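Local coordinates for protein Stk_08120 (Sulfolobus tokodaii str. 7, PDB 2EJX) that probably carries fatty acids, as a member of a thermoacidophile-specific family related to the Bet v 1-like proteins, at residues Met21-Asp26 against Leu132-Arg137; Ser25-Thr30 against Ile41-Pro46. One frame throughout, in Å; residues are numbered along the deposited sequence.

Contact 1: Met21-Asp26 against Leu132-Arg137; sequences MTIFSD and LERIKR
Asp26 and Arg137 form a salt bridge at the surface of the protein, next to an apolar contact made by Ile23. The contact joins helix 17-24 and the turn after it to the C-terminal end of the long helix 105-137. Arg137 meets the carboxylate end-on: NH1 lies 2.9 Å from Asp26 OD2, and NH2 lies 2.9 Å from Asp26 OD2 as well. The NH1 bond uses the anti lone pair of OD2, whereas NH2 comes from above the carboxylate plane. OD2 lies nearly in the guanidinium plane, but the two planes are 77° apart, and both bonds are bent, with N-H...O angles near 145°. A turn earlier on the same helix, Glu133 takes the neighbouring NE edge of the guanidinium: Arg137 NE donates to Glu133 OE1 at 2.8 Å. Lys136 NZ adds a weak bond to that same oxygen. The arginine chain runs extended from CG to NE, with chi3 at 180°, which carries the guanidinium across to Asp26. Ile23 packs beside the charged groups. Its CG2 sits over one guanidinium face, offset toward the rim, and its CG1 is 4.0 Å from Arg137 CD. Ile23 CD1 reaches on to Glu133 CB at 3.9 Å and touches Arg134 CG. Phe29 of helix 27-34 also packs on Ile23, Glu133 and Arg137. A leucine in place of Arg137 would probably leave Asp26 OD2 without its two donors and remove the link between Asp26 and Glu133. Placed between two acids, the guanidinium is likely to offset their like charges and to favour their ionised forms.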
loop_
_atom_site.group_PDB
_atom_site.type_symbol
_atom_site.label_atom_id
_atom_site.label_comp_id
_atom_site.label_asym_id
_atom_site.label_seq_id
_atom_site.Cartn_x
_atom_site.Cartn_y
_atom_site.Cartn_z
ATOM N N MET A 21 -3.344 -0.502 11.109
ATOM C CA MET A 21 -4.414 -0.557 10.097
ATOM C C MET A 21 -4.861 0.850 9.669
ATOM O O MET A 21 -5.083 1.116 8.472
ATOM C CB MET A 21 -5.603 -1.360 10.634
ATOM C CG MET A 21 -5.371 -2.861 10.812
ATOM S SD MET A 21 -5.016 -3.691 9.221
ATOM C CE MET A 21 -6.594 -3.582 8.430
ATOM N N THR A 22 -5.062 1.739 10.632
ATOM C CA THR A 22 -5.413 3.123 10.329
ATOM C C THR A 22 -4.388 3.836 9.442
ATOM O O THR A 22 -4.765 4.538 8.505
ATOM C CB THR A 22 -5.699 3.956 11.626
ATOM O OG1 THR A 22 -6.753 3.336 12.352
ATOM C CG2 THR A 22 -6.141 5.374 11.284
ATOM N N ILE A 23 -3.089 3.669 9.738
ATOM C CA ILE A 23 -2.042 4.216 8.905
ATOM C C ILE A 23 -2.094 3.619 7.477
ATOM O O ILE A 23 -1.965 4.347 6.509
ATOM C CB ILE A 23 -0.635 4.121 9.615
ATOM C CG1 ILE A 23 -0.659 5.016 10.858
ATOM C CG2 ILE A 23 0.568 4.448 8.686
ATOM C CD1 ILE A 23 0.579 4.785 11.807
ATOM N N PHE A 24 -2.333 2.338 7.360
ATOM C CA PHE A 24 -2.428 1.705 6.041
ATOM C C PHE A 24 -3.629 2.244 5.237
ATOM O O PHE A 24 -3.578 2.256 3.994
ATOM C CB PHE A 24 -2.477 0.170 6.179
ATOM C CG PHE A 24 -1.125 -0.473 6.125
ATOM C CD1 PHE A 24 -0.411 -0.500 4.926
ATOM C CD2 PHE A 24 -0.546 -1.045 7.281
ATOM C CE1 PHE A 24 0.858 -1.080 4.854
ATOM C CE2 PHE A 24 0.700 -1.651 7.205
ATOM C CZ PHE A 24 1.407 -1.659 6.007
ATOM N N SER A 25 -4.655 2.760 5.940
ATOM C CA SER A 25 -5.851 3.381 5.270
ATOM C C SER A 25 -5.559 4.769 4.715
ATOM O O SER A 25 -6.376 5.352 4.002
ATOM C CB SER A 25 -7.035 3.469 6.235
ATOM O OG SER A 25 -6.914 4.567 7.135
ATOM N N ASP A 26 -4.415 5.351 5.079
ATOM C CA ASP A 26 -3.943 6.582 4.442
ATOM C C ASP A 26 -3.156 6.297 3.157
ATOM O O ASP A 26 -2.035 5.766 3.189
ATOM C CB ASP A 26 -3.064 7.372 5.428
ATOM C CG ASP A 26 -2.556 8.702 4.859
ATOM O OD1 ASP A 26 -2.910 9.066 3.702
ATOM O OD2 ASP A 26 -1.791 9.394 5.583
ATOM N N LEU A 132 7.821 5.896 13.767
ATOM C CA LEU A 132 8.045 7.230 13.160
ATOM C C LEU A 132 6.765 7.882 12.601
ATOM O O LEU A 132 6.571 9.096 12.781
ATOM C CB LEU A 132 9.136 7.116 12.069
ATOM C CG LEU A 132 10.520 6.878 12.656
ATOM C CD1 LEU A 132 11.515 6.615 11.504
ATOM C CD2 LEU A 132 11.016 8.068 13.491
ATOM N N GLU A 133 5.911 7.104 11.919
ATOM C CA GLU A 133 4.602 7.620 11.468
ATOM C C GLU A 133 3.779 8.137 12.643
ATOM O O GLU A 133 3.182 9.180 12.580
ATOM C CB GLU A 133 3.818 6.533 10.672
ATOM C CG GLU A 133 4.421 6.247 9.274
ATOM C CD GLU A 133 4.331 7.495 8.362
ATOM O OE1 GLU A 133 3.430 8.352 8.519
ATOM O OE2 GLU A 133 5.198 7.609 7.496
ATOM N N ARG A 134 3.741 7.374 13.719
ATOM C CA ARG A 134 2.996 7.784 14.903
ATOM C C ARG A 134 3.480 9.087 15.546
ATOM O O ARG A 134 2.680 9.881 16.083
ATOM C CB ARG A 134 3.063 6.652 15.908
ATOM C CG ARG A 134 2.171 5.506 15.472
ATOM C CD ARG A 134 2.136 4.426 16.572
ATOM N NE ARG A 134 1.230 4.847 17.640
ATOM C CZ ARG A 134 0.804 4.064 18.634
ATOM N NH1 ARG A 134 1.236 2.821 18.704
ATOM N NH2 ARG A 134 -0.054 4.530 19.560
ATOM N N ILE A 135 4.789 9.286 15.539
ATOM C CA ILE A 135 5.381 10.482 16.155
ATOM C C ILE A 135 4.914 11.669 15.308
ATOM O O ILE A 135 4.427 12.692 15.836
ATOM C CB ILE A 135 6.947 10.427 16.257
ATOM C CG1 ILE A 135 7.413 9.432 17.326
ATOM C CG2 ILE A 135 7.499 11.834 16.643
ATOM C CD1 ILE A 135 8.868 9.005 17.165
ATOM N N LYS A 136 4.985 11.509 13.991
ATOM C CA LYS A 136 4.623 12.602 13.068
ATOM C C LYS A 136 3.121 12.874 13.069
ATOM O O LYS A 136 2.691 14.040 13.009
ATOM C CB LYS A 136 5.103 12.283 11.663
ATOM C CG LYS A 136 4.641 13.286 10.611
ATOM C CD LYS A 136 4.759 12.682 9.179
ATOM C CE LYS A 136 3.826 11.469 8.991
ATOM N NZ LYS A 136 3.390 11.229 7.561
ATOM N N ARG A 137 2.312 11.813 13.124
ATOM C CA ARG A 137 0.830 11.955 13.105
ATOM C C ARG A 137 0.194 12.263 14.438
ATOM O O ARG A 137 -1.012 12.610 14.476
ATOM C CB ARG A 137 0.156 10.681 12.510
ATOM C CG ARG A 137 0.581 10.389 11.134
ATOM C CD ARG A 137 0.364 8.917 10.748
ATOM N NE ARG A 137 0.810 8.672 9.365
ATOM C CZ ARG A 137 0.040 8.804 8.275
ATOM N NH1 ARG A 137 -1.239 9.136 8.382
ATOM N NH2 ARG A 137 0.555 8.580 7.070
#

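Contact 2: Ser25-Thr30 against Ile41-Pro46; sequences SDPAFT and IKCIEP
The start of helix 27-34 lies beside the end of strand 38-42 and the loop after it, with the CA atoms of Ala28 and Cys43 6.2 Å apart, and no direct hydrogen bond joins the two segments. Cys43 SG touches the first two residues of the helix. It is 3.7 Å from Ala28 CB and 4.0 Å from Pro27 CG. The CA-CB bond of Cys43 points toward the helix, and chi1 of -71° sets SG beside the backbone N, where it meets Ala28. Ile41, two residues earlier and still in strand 38-42, brings its CD1 to 3.7 Å from Pro27 O. Pro27 CD rests 3.7 Å from Pro46 O. Two waters bridge the polar groups here. One donates to Ser25 O and Pro46 O; the other donates to Pro46 O and, weakly, to Asp26 OD1. Asp26 OD1 also accepts from Ala28 N at 2.9 Å, met from well above the carboxylate plane. Phe49 of strand 48-55 packs on both Pro27 and Cys43. Asp26 is the N-cap of this helix, and the contact sets that helix start against an edge strand of the antiparallel sheet, consistent with a Bet v 1-like fold.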
loop_
_atom_site.group_PDB
_atom_site.type_symbol
_atom_site.label_atom_id
_atom_site.label_comp_id
_atom_site.label_asym_id
_atom_site.label_seq_id
_atom_site.Cartn_x
_atom_site.Cartn_y
_atom_site.Cartn_z
ATOM N N SER A 25 -4.655 2.760 5.940
ATOM C CA SER A 25 -5.851 3.381 5.270
ATOM C C SER A 25 -5.559 4.769 4.715
ATOM O O SER A 25 -6.376 5.352 4.002
ATOM C CB SER A 25 -7.035 3.469 6.235
ATOM O OG SER A 25 -6.914 4.567 7.135
ATOM N N ASP A 26 -4.415 5.351 5.079
ATOM C CA ASP A 26 -3.943 6.582 4.442
ATOM C C ASP A 26 -3.156 6.297 3.157
ATOM O O ASP A 26 -2.035 5.766 3.189
ATOM C CB ASP A 26 -3.064 7.372 5.428
ATOM C CG ASP A 26 -2.556 8.702 4.859
ATOM O OD1 ASP A 26 -2.910 9.066 3.702
ATOM O OD2 ASP A 26 -1.791 9.394 5.583
ATOM N N PRO A 27 -3.712 6.694 1.997
ATOM C CA PRO A 27 -2.986 6.329 0.788
ATOM C C PRO A 27 -1.651 7.039 0.644
ATOM O O PRO A 27 -0.779 6.551 -0.063
ATOM C CB PRO A 27 -3.978 6.739 -0.356
ATOM C CG PRO A 27 -4.806 7.769 0.211
ATOM C CD PRO A 27 -4.958 7.427 1.684
ATOM N N ALA A 28 -1.463 8.168 1.332
ATOM C CA ALA A 28 -0.189 8.877 1.306
ATOM C C ALA A 28 0.899 8.036 1.972
ATOM O O ALA A 28 2.080 8.234 1.742
ATOM C CB ALA A 28 -0.324 10.192 2.036
ATOM N N PHE A 29 0.482 7.108 2.818
ATOM C CA PHE A 29 1.426 6.143 3.388
ATOM C C PHE A 29 1.620 4.968 2.454
ATOM O O PHE A 29 2.740 4.721 1.913
ATOM C CB PHE A 29 0.950 5.644 4.779
ATOM C CG PHE A 29 1.820 4.547 5.357
ATOM C CD1 PHE A 29 3.087 4.861 5.928
ATOM C CD2 PHE A 29 1.421 3.222 5.327
ATOM C CE1 PHE A 29 3.930 3.850 6.441
ATOM C CE2 PHE A 29 2.257 2.175 5.845
ATOM C CZ PHE A 29 3.514 2.489 6.427
ATOM N N THR A 30 0.492 4.304 2.190
ATOM C CA THR A 30 0.456 2.957 1.614
ATOM C C THR A 30 0.958 2.918 0.167
ATOM O O THR A 30 1.698 2.004 -0.195
ATOM C CB THR A 30 -0.952 2.385 1.738
ATOM O OG1 THR A 30 -1.299 2.301 3.132
ATOM C CG2 THR A 30 -1.063 0.994 1.100
ATOM N N ILE A 41 2.577 12.085 -5.254
ATOM C CA ILE A 41 1.333 11.623 -4.648
ATOM C C ILE A 41 0.545 12.861 -4.211
ATOM O O ILE A 41 1.134 13.801 -3.702
ATOM C CB ILE A 41 1.574 10.625 -3.471
ATOM C CG1 ILE A 41 0.258 10.169 -2.822
ATOM C CG2 ILE A 41 2.523 11.192 -2.452
ATOM C CD1 ILE A 41 -0.051 8.668 -2.975
ATOM N N LYS A 42 -0.755 12.852 -4.491
ATOM C CA LYS A 42 -1.673 13.927 -4.131
ATOM C C LYS A 42 -2.766 13.318 -3.285
ATOM O O LYS A 42 -3.454 12.395 -3.728
ATOM C CB LYS A 42 -2.271 14.584 -5.368
ATOM C CG LYS A 42 -2.821 15.973 -5.102
ATOM C CD LYS A 42 -3.601 16.555 -6.252
ATOM C CE LYS A 42 -5.069 16.122 -6.173
ATOM N NZ LYS A 42 -6.031 17.202 -6.634
ATOM N N CYS A 43 -2.919 13.828 -2.064
ATOM C CA CYS A 43 -3.865 13.277 -1.081
ATOM C C CYS A 43 -4.703 14.337 -0.365
ATOM O O CYS A 43 -4.836 14.358 0.870
ATOM C CB CYS A 43 -3.128 12.420 -0.064
ATOM S SG CYS A 43 -2.591 10.930 -0.810
ATOM N N ILE A 44 -5.187 15.239 -1.197
ATOM C CA ILE A 44 -6.304 16.147 -0.980
ATOM C C ILE A 44 -7.367 15.698 0.060
ATOM O O ILE A 44 -7.182 15.901 1.268
ATOM C CB ILE A 44 -6.944 16.344 -2.368
ATOM C CG1 ILE A 44 -7.014 14.980 -3.101
ATOM C CG2 ILE A 44 -6.042 17.271 -3.214
ATOM C CD1 ILE A 44 -8.053 14.903 -4.252
ATOM N N GLU A 45 -8.472 15.120 -0.433
ATOM C CA GLU A 45 -9.526 14.504 0.369
ATOM C C GLU A 45 -8.951 13.189 0.925
ATOM O O GLU A 45 -8.177 12.522 0.220
ATOM C CB GLU A 45 -10.700 14.229 -0.566
ATOM C CG GLU A 45 -12.112 14.329 0.001
ATOM C CD GLU A 45 -13.160 13.859 -1.027
ATOM O OE1 GLU A 45 -13.400 14.586 -2.024
ATOM O OE2 GLU A 45 -13.722 12.744 -0.846
ATOM N N PRO A 46 -9.332 12.801 2.175
ATOM C CA PRO A 46 -8.590 11.751 2.938
ATOM C C PRO A 46 -8.720 10.334 2.377
ATOM O O PRO A 46 -7.935 9.431 2.739
ATOM C CB PRO A 46 -9.215 11.821 4.341
ATOM C CG PRO A 46 -10.638 12.320 4.078
ATOM C CD PRO A 46 -10.504 13.302 2.925
HETATM O O HOH W 1 -8.329 7.025 4.146
HETATM O O HOH W 2 -5.999 9.897 4.791
#

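Both contacts are surface contacts, although each includes one buried residue, Ile23 in contact 1 and Pro27 in contact 2. They share Ser25 and Asp26, the turn between helices 17-24 and 27-34. Asp26 uses OD2 across contact 1, while OD1 caps its own helix start beside contact 2. Contact 1 ties the turn to the long helix through a salt bridge, and helix 17-24 to it through Ile23. Contact 2 joins helix to edge strand through apolar side chains and bridging waters. Between them, the ring of Phe29 meets Phe24 edge-to-face. The paired short helices thus bridge the long helix and the sheet edge.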